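Local atomic coordinates of lasso peptide isopeptidase AtxE2 (Asticcacaulis excentricus, PDB entry 5TXC), a protein that hydrolyses the isopeptide bond of the lasso peptides astexin-2 and astexin-3, recognising their threaded fold and opening them into linear peptides. Residues 451-456 with 651-656; 396-401 with 422-427; 329-334 with 375-380; 350-355 with 364-369. One frame throughout, in Å; residues are numbered along the deposited sequence.

Contact 1: 451-456 with 651-656; sequences ENPILP and NRTIDW
Asn452 CA lies 7.2 Å from Thr653 CA, the nearest backbone approach between a loop that turns into helix 454-459 and helix 643-662, both in the hydrolase domain. Pro453 is the N-cap of the shorter helix, where an N-H takes no part in the helix's own bonding and its absence costs nothing. Its ring leans on the tip of Ile654, with Pro453 CG 3.8 Å from Ile654 CD1. Within the first helical turn, Pro456 CB reaches the same methyl at 3.9 Å, so one isoleucine end serves two rings. CG1 of Ile654 lies beside the backbone N, and the extended second torsion (chi2 166°) carries CD1 to both. Thr653 CG2 touches Asn452 OD1 at 3.7 Å, while Thr653 OG1 donates to water 1, which gives its own hydrogens to Glu451 O and Asn452 OD1. The Asn452 side chain is about 10 Å from that of the nucleophile Ser527. The chemistry thus divides into an apolar half and a buried polar half bridged by one water.

Contact 2: 396-401 with 422-427; sequences RYRLPK and PPDYQL
Arg398 runs its side chain obliquely past the CB corner of Pro423 and ends at the carboxylate of Asp424, so one long residue meets two consecutive ones. Its chain is extended from CG to NE, with CG pointing away from the backbone N (chi1 -175°), which carries the guanidinium across the turn. On the way Arg398 CG comes within 3.4 Å of Pro423 CB, and Arg398 NE lies equally near that carbon. At the far end Arg398 NH2 forms a salt bridge with Asp424 OD1, which lies at the guanidinium edge near its plane; the two flat groups are turned 76° apart, so the contact is single-pronged rather than a side-by-side pair. The bond is bent, and the modelled approach is too close for its detail to be trusted. Pro423 CG also packs 4.3 Å from Pro400 CD. Proline suits the second position of the type I beta turn from Pro422 to Tyr425, whereas Pro400 offers buried apolar surface to Leu455 and Ala458; the charged pair suits the surface. Asp424 centres an inverse gamma turn. The contact closes the open end of the hairpin 401-408/414-421, which edges the mixed alpha/beta-hydrolase sheet.

Contact 3: 329-334 with 375-380; sequences MALYRM and VTLNLT
Leu331 meets Leu377 and Leu379 in packing between two successive four-stranded antiparallel sheets, one running from 304 to 348 and the other from 350 to 388; the strands belong to different sheets and are not paired. Leu331 is the hub: its CD2 lies 4.1 Å from Leu379 CD2 and 4.3 Å from Leu377 CD1. Its branched end is directed toward the facing sheet, where it crosses the Leu379 side chain at about a right angle. Branched leucines suit this interface because their methyls fill it without polar needs. Toward the surface the chemistry changes. Arg333 extends its chain past the end of strand 373-378, bringing Arg333 CD to 3.6 Å from Leu379 O. A water in the guanidinium plane joins the two residues, with Arg333 NE 2.9 Å from water 2, which donates to Leu379 O. The chain after the strand is fixed locally by Asn378, whose OD1 accepts from Thr380 N at 2.9 Å in an Asx turn, and also from Thr380 OG1; Ser381 N is a further donor. Such apolar layering of twisted four-stranded sheets is typical of adjacent blades in a beta-propeller, as in the prolyl oligopeptidase family.

Contact 4: 350-355 with 364-369; sequences LLQGCE and AQESAL
Gln352 presents the edge of its amide to the carboxylate of Glu366, Gln352 NE2 giving a hydrogen bond to Glu366 OE1 at 2.9 Å. The bond is nearly straight (163°), lies close to the amide plane and meets the oxygen almost along its C-O axis, though the two flat groups are turned 41° from each other. They sit on the face shared with Leu350 and Ala364 in a beta hairpin, formed by strands 350-357 and 360-367. Glu366 is fully extended, whereas Gln352 bends at chi2 to meet it. Both groups have further partners: Gln352 NE2 also donates to Ala54 O, while Glu366 takes Arg372 NE on OE1 and Phe443 N on OE2. The positive arginine probably favours a charged carboxylate in this buried place; the Glu366 side chain is about 4 Å from that of Tyr438, a catalytically important residue.

The strands themselves run antiparallel. Leu350 and Glu366 form a hydrogen-bonded pair, with Leu350 N 3.0 Å from Glu366 O, and Gln352 with Ala364 forms another, where the small methyl of Ala364 fits beside the bent glutamine. Gly353 then turns the corner with positive phi, which glycine adopts easily, and Cys354 is tied by a disulfide to Cys363. On the other face, in the non-hydrogen-bonded pair, Leu351 packs against the aliphatic part of Gln365, Leu351 CD2 lying 3.6 Å from Gln365 CG.

Contacts 3 and 4 share one four-stranded sheet, whose strands 360-367 and 373-378 are neighbours. Contact 4 zips a hairpin within it; contact 3 packs it against the preceding sheet. Leu377 CD1 touches Leu351 CD1 at 3.5 Å within the shared sheet, and Met329 SD reaches Leu350 CD2 at 3.8 Å between sheets. Contact 4 is buried and rests on backbone bonds and a polar network, contact 3 on leucines with one bridging water toward the surface. Contacts 1 and 2 lie in the hydrolase part, the first buried and water-bridged, the second a surface turn with a charged pair. Leu369 of contact 4 meets Leu455 of contact 1 and Leu399 and Pro400 of contact 2, and Leu455 also packs on Pro400.

Contact 1: 451-456 with 651-656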
loop_
_atom_site.group_PDB
_atom_site.type_symbol
_atom_site.label_atom_id
_atom_site.label_comp_id
_atom_site.label_asym_id
_atom_site.label_seq_id
_atom_site.Cartn_x
_atom_site.Cartn_y
_atom_site.Cartn_z
ATOM N N GLU A 451 -8.148 -6.483 0.814
ATOM C CA GLU A 451 -9.150 -6.851 1.787
ATOM C C GLU A 451 -10.488 -7.111 1.158
ATOM O O GLU A 451 -11.281 -7.843 1.745
ATOM C CB GLU A 451 -9.281 -5.740 2.839
ATOM C CG GLU A 451 -10.247 -6.004 3.957
ATOM C CD GLU A 451 -9.634 -6.740 5.127
ATOM O OE1 GLU A 451 -8.451 -7.167 5.033
ATOM O OE2 GLU A 451 -10.334 -6.843 6.158
ATOM N N ASN A 452 -10.752 -6.586 -0.033
ATOM C CA ASN A 452 -12.062 -6.692 -0.676
ATOM C C ASN A 452 -11.905 -7.186 -2.113
ATOM O O ASN A 452 -11.400 -6.439 -2.975
ATOM C CB ASN A 452 -12.763 -5.346 -0.575
ATOM C CG ASN A 452 -13.136 -5.037 0.849
ATOM O OD1 ASN A 452 -14.021 -5.682 1.405
ATOM N ND2 ASN A 452 -12.429 -4.103 1.475
ATOM N N PRO A 453 -12.299 -8.417 -2.409
ATOM C CA PRO A 453 -11.822 -9.086 -3.629
ATOM C C PRO A 453 -12.472 -8.588 -4.919
ATOM O O PRO A 453 -13.555 -9.042 -5.295
ATOM C CB PRO A 453 -12.160 -10.559 -3.354
ATOM C CG PRO A 453 -13.294 -10.524 -2.469
ATOM C CD PRO A 453 -13.175 -9.282 -1.602
ATOM N N ILE A 454 -11.799 -7.692 -5.648
ATOM C CA ILE A 454 -12.475 -6.989 -6.736
ATOM C C ILE A 454 -12.937 -7.971 -7.812
ATOM O O ILE A 454 -14.113 -7.980 -8.196
ATOM C CB ILE A 454 -11.572 -5.887 -7.318
ATOM C CG1 ILE A 454 -11.465 -4.712 -6.340
ATOM C CG2 ILE A 454 -12.118 -5.411 -8.656
ATOM C CD1 ILE A 454 -10.284 -3.753 -6.608
ATOM N N LEU A 455 -12.007 -8.808 -8.336
ATOM C CA LEU A 455 -12.366 -9.671 -9.458
ATOM C C LEU A 455 -13.293 -10.802 -9.011
ATOM O O LEU A 455 -14.272 -11.091 -9.717
ATOM C CB LEU A 455 -11.121 -10.229 -10.184
ATOM C CG LEU A 455 -10.187 -9.195 -10.852
ATOM C CD1 LEU A 455 -9.029 -9.834 -11.564
ATOM C CD2 LEU A 455 -10.922 -8.309 -11.856
ATOM N N PRO A 456 -13.040 -11.475 -7.875
ATOM C CA PRO A 456 -14.040 -12.453 -7.393
ATOM C C PRO A 456 -15.439 -11.873 -7.229
ATOM O O PRO A 456 -16.413 -12.543 -7.581
ATOM C CB PRO A 456 -13.447 -12.917 -6.056
ATOM C CG PRO A 456 -11.951 -12.816 -6.288
ATOM C CD PRO A 456 -11.776 -11.574 -7.118
ATOM N N ASN A 651 -14.101 -14.403 1.455
ATOM C CA ASN A 651 -15.297 -15.235 1.321
ATOM C C ASN A 651 -16.464 -14.677 2.145
ATOM O O ASN A 651 -17.613 -14.616 1.672
ATOM C CB ASN A 651 -14.986 -16.657 1.782
ATOM C CG ASN A 651 -14.340 -17.501 0.708
ATOM O OD1 ASN A 651 -14.749 -17.477 -0.449
ATOM N ND2 ASN A 651 -13.330 -18.276 1.098
ATOM N N ARG A 652 -16.197 -14.289 3.389
ATOM C CA ARG A 652 -17.264 -13.740 4.211
ATOM C C ARG A 652 -17.842 -12.476 3.584
ATOM O O ARG A 652 -19.064 -12.254 3.612
ATOM C CB ARG A 652 -16.733 -13.481 5.614
ATOM C CG ARG A 652 -17.796 -13.528 6.700
ATOM C CD ARG A 652 -17.206 -13.302 8.111
ATOM N NE ARG A 652 -16.034 -14.128 8.440
ATOM C CZ ARG A 652 -16.163 -15.215 9.173
ATOM N NH1 ARG A 652 -17.370 -15.536 9.583
ATOM N NH2 ARG A 652 -15.137 -15.976 9.486
ATOM N N THR A 653 -16.982 -11.659 2.976
ATOM C CA THR A 653 -17.424 -10.408 2.374
ATOM C C THR A 653 -18.274 -10.679 1.143
ATOM O O THR A 653 -19.287 -10.014 0.931
ATOM C CB THR A 653 -16.203 -9.535 2.057
ATOM O OG1 THR A 653 -15.694 -9.017 3.288
ATOM C CG2 THR A 653 -16.539 -8.376 1.144
ATOM N N ILE A 654 -17.892 -11.664 0.334
ATOM C CA ILE A 654 -18.742 -12.066 -0.778
ATOM C C ILE A 654 -20.065 -12.616 -0.261
ATOM O O ILE A 654 -21.133 -12.237 -0.745
ATOM C CB ILE A 654 -18.018 -13.072 -1.692
ATOM C CG1 ILE A 654 -16.940 -12.337 -2.489
ATOM C CG2 ILE A 654 -19.011 -13.746 -2.658
ATOM C CD1 ILE A 654 -15.960 -13.212 -3.154
ATOM N N ASP A 655 -20.020 -13.509 0.736
ATOM C CA ASP A 655 -21.263 -14.031 1.308
ATOM C C ASP A 655 -22.130 -12.899 1.848
ATOM O O ASP A 655 -23.354 -12.901 1.659
ATOM C CB ASP A 655 -20.973 -15.036 2.422
ATOM C CG ASP A 655 -20.361 -16.313 1.912
ATOM O OD1 ASP A 655 -20.387 -16.534 0.683
ATOM O OD2 ASP A 655 -19.828 -17.086 2.734
ATOM N N TRP A 656 -21.511 -11.938 2.539
ATOM C CA TRP A 656 -22.256 -10.832 3.140
ATOM C C TRP A 656 -23.049 -10.061 2.095
ATOM O O TRP A 656 -24.254 -9.845 2.249
ATOM C CB TRP A 656 -21.288 -9.916 3.882
ATOM C CG TRP A 656 -21.867 -8.768 4.650
ATOM C CD1 TRP A 656 -21.817 -7.458 4.304
ATOM C CD2 TRP A 656 -22.513 -8.820 5.936
ATOM N NE1 TRP A 656 -22.407 -6.684 5.279
ATOM C CE2 TRP A 656 -22.847 -7.493 6.288
ATOM C CE3 TRP A 656 -22.850 -9.861 6.817
ATOM C CZ2 TRP A 656 -23.494 -7.171 7.483
ATOM C CZ3 TRP A 656 -23.497 -9.542 8.014
ATOM C CH2 TRP A 656 -23.810 -8.207 8.329
HETATM O O HOH W 1 -13.600 -7.301 3.302
#

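Contact 2: 396-401 with 422-427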
loop_
_atom_site.group_PDB
_atom_site.type_symbol
_atom_site.label_atom_id
_atom_site.label_comp_id
_atom_site.label_asym_id
_atom_site.label_seq_id
_atom_site.Cartn_x
_atom_site.Cartn_y
_atom_site.Cartn_z
ATOM N N ARG A 396 -6.063 -16.171 -19.588
ATOM C CA ARG A 396 -6.553 -17.531 -19.726
ATOM C C ARG A 396 -7.789 -17.787 -18.870
ATOM O O ARG A 396 -8.498 -18.773 -19.116
ATOM C CB ARG A 396 -5.428 -18.493 -19.383
ATOM C CG ARG A 396 -4.333 -18.442 -20.429
ATOM C CD ARG A 396 -3.006 -18.943 -19.892
ATOM N NE ARG A 396 -3.050 -20.369 -19.591
ATOM C CZ ARG A 396 -2.269 -20.966 -18.698
ATOM N NH1 ARG A 396 -1.371 -20.260 -18.015
ATOM N NH2 ARG A 396 -2.383 -22.276 -18.494
ATOM N N TYR A 397 -8.088 -16.903 -17.909
ATOM C CA TYR A 397 -9.307 -16.976 -17.129
ATOM C C TYR A 397 -10.376 -16.129 -17.779
ATOM O O TYR A 397 -10.096 -15.245 -18.584
ATOM C CB TYR A 397 -9.101 -16.483 -15.698
ATOM C CG TYR A 397 -8.198 -17.328 -14.856
ATOM C CD1 TYR A 397 -6.827 -17.188 -14.958
ATOM C CD2 TYR A 397 -8.706 -18.245 -13.935
ATOM C CE1 TYR A 397 -5.972 -17.936 -14.191
ATOM C CE2 TYR A 397 -7.847 -19.015 -13.154
ATOM C CZ TYR A 397 -6.477 -18.853 -13.296
ATOM O OH TYR A 397 -5.592 -19.589 -12.547
ATOM N N ARG A 398 -11.614 -16.414 -17.426
ATOM C CA ARG A 398 -12.698 -15.576 -17.894
ATOM C C ARG A 398 -12.661 -14.273 -17.121
ATOM O O ARG A 398 -13.073 -14.229 -15.955
ATOM C CB ARG A 398 -14.021 -16.288 -17.701
ATOM C CG ARG A 398 -15.094 -15.497 -18.264
ATOM C CD ARG A 398 -16.330 -16.338 -18.405
ATOM N NE ARG A 398 -17.298 -15.613 -19.218
ATOM C CZ ARG A 398 -18.524 -16.031 -19.501
ATOM N NH1 ARG A 398 -18.903 -17.204 -18.988
ATOM N NH2 ARG A 398 -19.341 -15.322 -20.266
ATOM N N LEU A 399 -12.233 -13.192 -17.793
ATOM C CA LEU A 399 -12.014 -12.054 -16.923
ATOM C C LEU A 399 -13.200 -11.123 -16.948
ATOM O O LEU A 399 -13.842 -10.940 -17.981
ATOM C CB LEU A 399 -10.777 -11.266 -17.327
ATOM C CG LEU A 399 -9.446 -11.965 -17.164
ATOM C CD1 LEU A 399 -8.417 -11.109 -17.853
ATOM C CD2 LEU A 399 -9.143 -12.112 -15.687
ATOM N N PRO A 400 -13.440 -10.491 -15.808
ATOM C CA PRO A 400 -14.407 -9.390 -15.770
ATOM C C PRO A 400 -14.029 -8.344 -16.803
ATOM O O PRO A 400 -12.885 -8.302 -17.245
ATOM C CB PRO A 400 -14.264 -8.843 -14.342
ATOM C CG PRO A 400 -13.794 -10.047 -13.541
ATOM C CD PRO A 400 -12.897 -10.828 -14.483
ATOM N N LYS A 401 -14.979 -7.509 -17.197
ATOM C CA LYS A 401 -14.725 -6.443 -18.144
ATOM C C LYS A 401 -14.457 -5.169 -17.346
ATOM O O LYS A 401 -15.139 -4.905 -16.351
ATOM C CB LYS A 401 -15.930 -6.324 -19.085
ATOM C CG LYS A 401 -15.703 -5.639 -20.404
ATOM C CD LYS A 401 -16.974 -4.960 -20.897
ATOM C CE LYS A 401 -16.619 -3.820 -21.802
ATOM N NZ LYS A 401 -15.958 -4.381 -23.029
ATOM N N PRO A 422 -19.273 -8.115 -14.394
ATOM C CA PRO A 422 -19.166 -9.581 -14.466
ATOM C C PRO A 422 -18.844 -10.043 -15.868
ATOM O O PRO A 422 -19.290 -9.441 -16.861
ATOM C CB PRO A 422 -20.563 -10.063 -14.040
ATOM C CG PRO A 422 -21.150 -8.959 -13.283
ATOM C CD PRO A 422 -20.564 -7.675 -13.846
ATOM N N PRO A 423 -18.109 -11.149 -16.003
ATOM C CA PRO A 423 -17.724 -11.634 -17.343
ATOM C C PRO A 423 -18.827 -11.736 -18.389
ATOM O O PRO A 423 -18.653 -11.243 -19.507
ATOM C CB PRO A 423 -17.105 -12.990 -17.024
ATOM C CG PRO A 423 -16.518 -12.806 -15.622
ATOM C CD PRO A 423 -17.495 -11.929 -14.912
ATOM N N ASP A 424 -19.944 -12.364 -18.086
ATOM C CA ASP A 424 -20.965 -12.572 -19.120
ATOM C C ASP A 424 -22.009 -11.451 -19.073
ATOM O O ASP A 424 -23.215 -11.677 -19.210
ATOM C CB ASP A 424 -21.621 -13.948 -18.884
ATOM C CG ASP A 424 -22.279 -14.544 -20.144
ATOM O OD1 ASP A 424 -21.515 -14.727 -21.125
ATOM O OD2 ASP A 424 -23.513 -14.831 -20.178
ATOM N N TYR A 425 -21.590 -10.204 -18.953
ATOM C CA TYR A 425 -22.566 -9.185 -18.620
ATOM C C TYR A 425 -23.243 -8.653 -19.869
ATOM O O TYR A 425 -22.590 -8.357 -20.875
ATOM C CB TYR A 425 -21.915 -8.044 -17.863
ATOM C CG TYR A 425 -22.881 -6.947 -17.587
ATOM C CD1 TYR A 425 -23.936 -7.116 -16.698
ATOM C CD2 TYR A 425 -22.789 -5.763 -18.280
ATOM C CE1 TYR A 425 -24.847 -6.086 -16.462
ATOM C CE2 TYR A 425 -23.673 -4.731 -18.057
ATOM C CZ TYR A 425 -24.703 -4.889 -17.152
ATOM O OH TYR A 425 -25.582 -3.850 -16.961
ATOM N N GLN A 426 -24.557 -8.507 -19.778
ATOM C CA GLN A 426 -25.375 -7.945 -20.838
ATOM C C GLN A 426 -25.943 -6.614 -20.372
ATOM O O GLN A 426 -26.685 -6.573 -19.385
ATOM C CB GLN A 426 -26.500 -8.900 -21.217
ATOM C CG GLN A 426 -27.386 -8.351 -22.291
ATOM C CD GLN A 426 -28.545 -9.288 -22.590
ATOM O OE1 GLN A 426 -29.592 -9.242 -21.928
ATOM N NE2 GLN A 426 -28.350 -10.171 -23.575
ATOM N N LEU A 427 -25.561 -5.529 -21.048
ATOM C CA LEU A 427 -26.191 -4.233 -20.808
ATOM C C LEU A 427 -27.711 -4.383 -20.851
ATOM O O LEU A 427 -28.280 -4.869 -21.835
ATOM C CB LEU A 427 -25.741 -3.231 -21.867
ATOM C CG LEU A 427 -24.685 -2.158 -21.612
ATOM C CD1 LEU A 427 -24.119 -2.209 -20.241
ATOM C CD2 LEU A 427 -23.583 -2.207 -22.668
#

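Contact 3: 329-334 with 375-380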
loop_
_atom_site.group_PDB
_atom_site.type_symbol
_atom_site.label_atom_id
_atom_site.label_comp_id
_atom_site.label_asym_id
_atom_site.label_seq_id
_atom_site.Cartn_x
_atom_site.Cartn_y
_atom_site.Cartn_z
ATOM N N MET A 329 0.566 6.744 -16.090
ATOM C CA MET A 329 2.023 6.857 -16.012
ATOM C C MET A 329 2.525 7.262 -17.385
ATOM O O MET A 329 1.990 6.799 -18.395
ATOM C CB MET A 329 2.704 5.529 -15.634
ATOM C CG MET A 329 2.319 4.912 -14.285
ATOM S SD MET A 329 3.129 5.716 -12.884
ATOM C CE MET A 329 4.820 5.339 -13.301
ATOM N N ALA A 330 3.583 8.075 -17.424
ATOM C CA ALA A 330 4.190 8.474 -18.689
ATOM C C ALA A 330 5.703 8.586 -18.548
ATOM O O ALA A 330 6.204 9.073 -17.530
ATOM C CB ALA A 330 3.630 9.805 -19.170
ATOM N N LEU A 331 6.420 8.140 -19.577
ATOM C CA LEU A 331 7.878 8.190 -19.627
ATOM C C LEU A 331 8.320 9.174 -20.704
ATOM O O LEU A 331 7.845 9.109 -21.844
ATOM C CB LEU A 331 8.450 6.799 -19.907
ATOM C CG LEU A 331 9.961 6.583 -20.024
ATOM C CD1 LEU A 331 10.739 7.082 -18.795
ATOM C CD2 LEU A 331 10.264 5.122 -20.306
ATOM N N TYR A 332 9.236 10.076 -20.351
ATOM C CA TYR A 332 9.717 11.097 -21.275
ATOM C C TYR A 332 11.207 10.932 -21.555
ATOM O O TYR A 332 11.981 10.528 -20.679
ATOM C CB TYR A 332 9.441 12.498 -20.724
ATOM C CG TYR A 332 7.988 12.857 -20.829
ATOM C CD1 TYR A 332 7.074 12.459 -19.848
ATOM C CD2 TYR A 332 7.518 13.571 -21.913
ATOM C CE1 TYR A 332 5.745 12.766 -19.956
ATOM C CE2 TYR A 332 6.191 13.885 -22.030
ATOM C CZ TYR A 332 5.303 13.476 -21.058
ATOM O OH TYR A 332 3.977 13.809 -21.182
ATOM N N ARG A 333 11.587 11.248 -22.796
ATOM C CA ARG A 333 12.967 11.249 -23.287
ATOM C C ARG A 333 13.324 12.670 -23.701
ATOM O O ARG A 333 12.653 13.248 -24.561
ATOM C CB ARG A 333 13.129 10.313 -24.486
ATOM C CG ARG A 333 14.560 10.205 -25.034
ATOM C CD ARG A 333 14.580 9.420 -26.354
ATOM N NE ARG A 333 15.929 9.227 -26.879
ATOM C CZ ARG A 333 16.536 10.090 -27.695
ATOM N NH1 ARG A 333 15.909 11.200 -28.076
ATOM N NH2 ARG A 333 17.774 9.859 -28.124
ATOM N N MET A 334 14.383 13.225 -23.125
ATOM C CA MET A 334 14.714 14.633 -23.347
ATOM C C MET A 334 16.176 14.778 -23.723
ATOM O O MET A 334 17.044 14.620 -22.837
ATOM C CB MET A 334 14.421 15.479 -22.111
ATOM C CG MET A 334 14.638 16.972 -22.332
ATOM S SD MET A 334 14.549 17.926 -20.812
ATOM C CE MET A 334 16.230 17.773 -20.217
ATOM N N VAL A 375 9.233 -6.258 -16.523
ATOM C CA VAL A 375 8.999 -5.751 -17.867
ATOM C C VAL A 375 10.243 -4.998 -18.323
ATOM O O VAL A 375 11.085 -4.604 -17.513
ATOM C CB VAL A 375 7.729 -4.865 -17.826
ATOM C CG1 VAL A 375 8.007 -3.417 -18.156
ATOM C CG2 VAL A 375 6.610 -5.468 -18.631
ATOM N N THR A 376 10.346 -4.782 -19.632
ATOM C CA THR A 376 11.395 -3.962 -20.231
ATOM C C THR A 376 10.746 -2.823 -21.015
ATOM O O THR A 376 9.770 -3.037 -21.744
ATOM C CB THR A 376 12.291 -4.824 -21.164
ATOM O OG1 THR A 376 13.360 -5.386 -20.406
ATOM C CG2 THR A 376 12.856 -4.025 -22.292
ATOM N N LEU A 377 11.279 -1.612 -20.868
ATOM C CA LEU A 377 10.855 -0.481 -21.682
ATOM C C LEU A 377 12.015 -0.036 -22.550
ATOM O O LEU A 377 13.102 0.248 -22.039
ATOM C CB LEU A 377 10.362 0.686 -20.830
ATOM C CG LEU A 377 8.859 0.597 -20.601
ATOM C CD1 LEU A 377 8.467 1.285 -19.330
ATOM C CD2 LEU A 377 8.123 1.196 -21.769
ATOM N N ASN A 378 11.766 0.044 -23.852
ATOM C CA ASN A 378 12.762 0.504 -24.813
ATOM C C ASN A 378 12.899 2.022 -24.714
ATOM O O ASN A 378 11.956 2.759 -25.018
ATOM C CB ASN A 378 12.332 0.082 -26.219
ATOM C CG ASN A 378 13.365 0.415 -27.272
ATOM O OD1 ASN A 378 13.865 1.526 -27.321
ATOM N ND2 ASN A 378 13.646 -0.530 -28.153
ATOM N N LEU A 379 14.070 2.500 -24.331
ATOM C CA LEU A 379 14.199 3.924 -24.044
ATOM C C LEU A 379 14.276 4.818 -25.286
ATOM O O LEU A 379 14.445 6.033 -25.132
ATOM C CB LEU A 379 15.428 4.162 -23.162
ATOM C CG LEU A 379 15.289 3.620 -21.743
ATOM C CD1 LEU A 379 16.617 3.745 -21.047
ATOM C CD2 LEU A 379 14.218 4.397 -20.995
ATOM N N THR A 380 14.193 4.285 -26.506
ATOM C CA THR A 380 14.070 5.149 -27.682
ATOM C C THR A 380 12.698 5.057 -28.333
ATOM O O THR A 380 12.075 6.081 -28.612
ATOM C CB THR A 380 15.166 4.853 -28.732
ATOM O OG1 THR A 380 15.022 3.530 -29.231
ATOM C CG2 THR A 380 16.561 5.010 -28.136
HETATM O O HOH W 2 17.331 6.964 -25.770
#

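Contact 4: 350-355 with 364-369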
loop_
_atom_site.group_PDB
_atom_site.type_symbol
_atom_site.label_atom_id
_atom_site.label_comp_id
_atom_site.label_asym_id
_atom_site.label_seq_id
_atom_site.Cartn_x
_atom_site.Cartn_y
_atom_site.Cartn_z
ATOM N N LEU A 350 0.914 1.219 -13.016
ATOM C CA LEU A 350 2.066 1.699 -12.287
ATOM C C LEU A 350 3.289 1.059 -12.895
ATOM O O LEU A 350 3.214 -0.037 -13.452
ATOM C CB LEU A 350 2.032 1.356 -10.787
ATOM C CG LEU A 350 1.514 2.357 -9.753
ATOM C CD1 LEU A 350 1.576 1.768 -8.329
ATOM C CD2 LEU A 350 2.268 3.667 -9.816
ATOM N N LEU A 351 4.402 1.781 -12.821
ATOM C CA LEU A 351 5.735 1.241 -13.048
ATOM C C LEU A 351 6.500 1.374 -11.746
ATOM O O LEU A 351 6.462 2.439 -11.127
ATOM C CB LEU A 351 6.464 1.997 -14.144
ATOM C CG LEU A 351 6.069 1.797 -15.596
ATOM C CD1 LEU A 351 6.980 2.660 -16.424
ATOM C CD2 LEU A 351 6.176 0.343 -16.023
ATOM N N GLN A 352 7.159 0.310 -11.296
ATOM C CA GLN A 352 7.824 0.370 -9.997
ATOM C C GLN A 352 9.291 -0.055 -10.058
ATOM O O GLN A 352 9.648 -1.017 -10.739
ATOM C CB GLN A 352 7.063 -0.484 -8.996
ATOM C CG GLN A 352 5.641 0.027 -8.769
ATOM C CD GLN A 352 4.605 -1.080 -8.862
ATOM O OE1 GLN A 352 4.799 -2.052 -9.584
ATOM N NE2 GLN A 352 3.496 -0.929 -8.143
ATOM N N GLY A 353 10.138 0.660 -9.319
ATOM C CA GLY A 353 11.529 0.270 -9.115
ATOM C C GLY A 353 12.411 0.218 -10.342
ATOM O O GLY A 353 13.434 -0.456 -10.318
ATOM N N CYS A 354 12.060 0.931 -11.404
ATOM C CA CYS A 354 12.810 0.911 -12.655
ATOM C C CYS A 354 14.299 1.206 -12.478
ATOM O O CYS A 354 14.694 2.128 -11.755
ATOM C CB CYS A 354 12.201 1.941 -13.601
ATOM S SG CYS A 354 10.470 1.595 -13.998
ATOM N N GLU A 355 15.129 0.425 -13.169
ATOM C CA GLU A 355 16.564 0.687 -13.249
ATOM C C GLU A 355 17.009 0.567 -14.704
ATOM O O GLU A 355 16.470 -0.241 -15.474
ATOM C CB GLU A 355 17.369 -0.267 -12.355
ATOM C CG GLU A 355 17.122 -0.082 -10.848
ATOM C CD GLU A 355 17.998 -1.000 -9.992
ATOM O OE1 GLU A 355 18.471 -2.015 -10.535
ATOM O OE2 GLU A 355 18.204 -0.732 -8.783
ATOM N N ALA A 364 9.246 -3.228 -12.582
ATOM C CA ALA A 364 8.002 -3.896 -12.238
ATOM C C ALA A 364 6.840 -3.086 -12.805
ATOM O O ALA A 364 6.867 -1.850 -12.797
ATOM C CB ALA A 364 7.863 -4.072 -10.721
ATOM N N GLN A 365 5.842 -3.783 -13.341
ATOM C CA GLN A 365 4.704 -3.131 -13.978
ATOM C C GLN A 365 3.412 -3.848 -13.594
ATOM O O GLN A 365 3.361 -5.075 -13.445
ATOM C CB GLN A 365 4.867 -3.066 -15.509
ATOM C CG GLN A 365 3.759 -2.362 -16.255
ATOM C CD GLN A 365 2.679 -3.310 -16.738
ATOM O OE1 GLN A 365 2.897 -4.513 -16.867
ATOM N NE2 GLN A 365 1.500 -2.773 -16.996
ATOM N N GLU A 366 2.357 -3.058 -13.491
ATOM C CA GLU A 366 1.101 -3.475 -12.892
ATOM C C GLU A 366 -0.011 -2.727 -13.599
ATOM O O GLU A 366 0.164 -1.558 -13.963
ATOM C CB GLU A 366 1.137 -3.136 -11.404
ATOM C CG GLU A 366 0.054 -3.619 -10.567
ATOM C CD GLU A 366 0.234 -3.126 -9.139
ATOM O OE1 GLU A 366 1.382 -2.759 -8.773
ATOM O OE2 GLU A 366 -0.773 -3.084 -8.398
ATOM N N SER A 367 -1.152 -3.391 -13.780
ATOM C CA SER A 367 -2.235 -2.814 -14.556
ATOM C C SER A 367 -3.535 -3.506 -14.143
ATOM O O SER A 367 -3.495 -4.546 -13.488
ATOM C CB SER A 367 -1.915 -2.963 -16.036
ATOM O OG SER A 367 -2.947 -2.485 -16.825
ATOM N N ALA A 368 -4.689 -2.918 -14.524
ATOM C CA ALA A 368 -5.975 -3.339 -13.951
ATOM C C ALA A 368 -6.170 -4.848 -14.008
ATOM O O ALA A 368 -6.571 -5.471 -13.021
ATOM C CB ALA A 368 -7.157 -2.629 -14.621
ATOM N N LEU A 369 -5.859 -5.459 -15.140
ATOM C CA LEU A 369 -5.966 -6.904 -15.286
ATOM C C LEU A 369 -4.612 -7.595 -15.348
ATOM O O LEU A 369 -4.535 -8.758 -15.749
ATOM C CB LEU A 369 -6.800 -7.254 -16.523
ATOM C CG LEU A 369 -8.271 -6.829 -16.408
ATOM C CD1 LEU A 369 -9.045 -7.024 -17.722
ATOM C CD2 LEU A 369 -8.940 -7.602 -15.241
#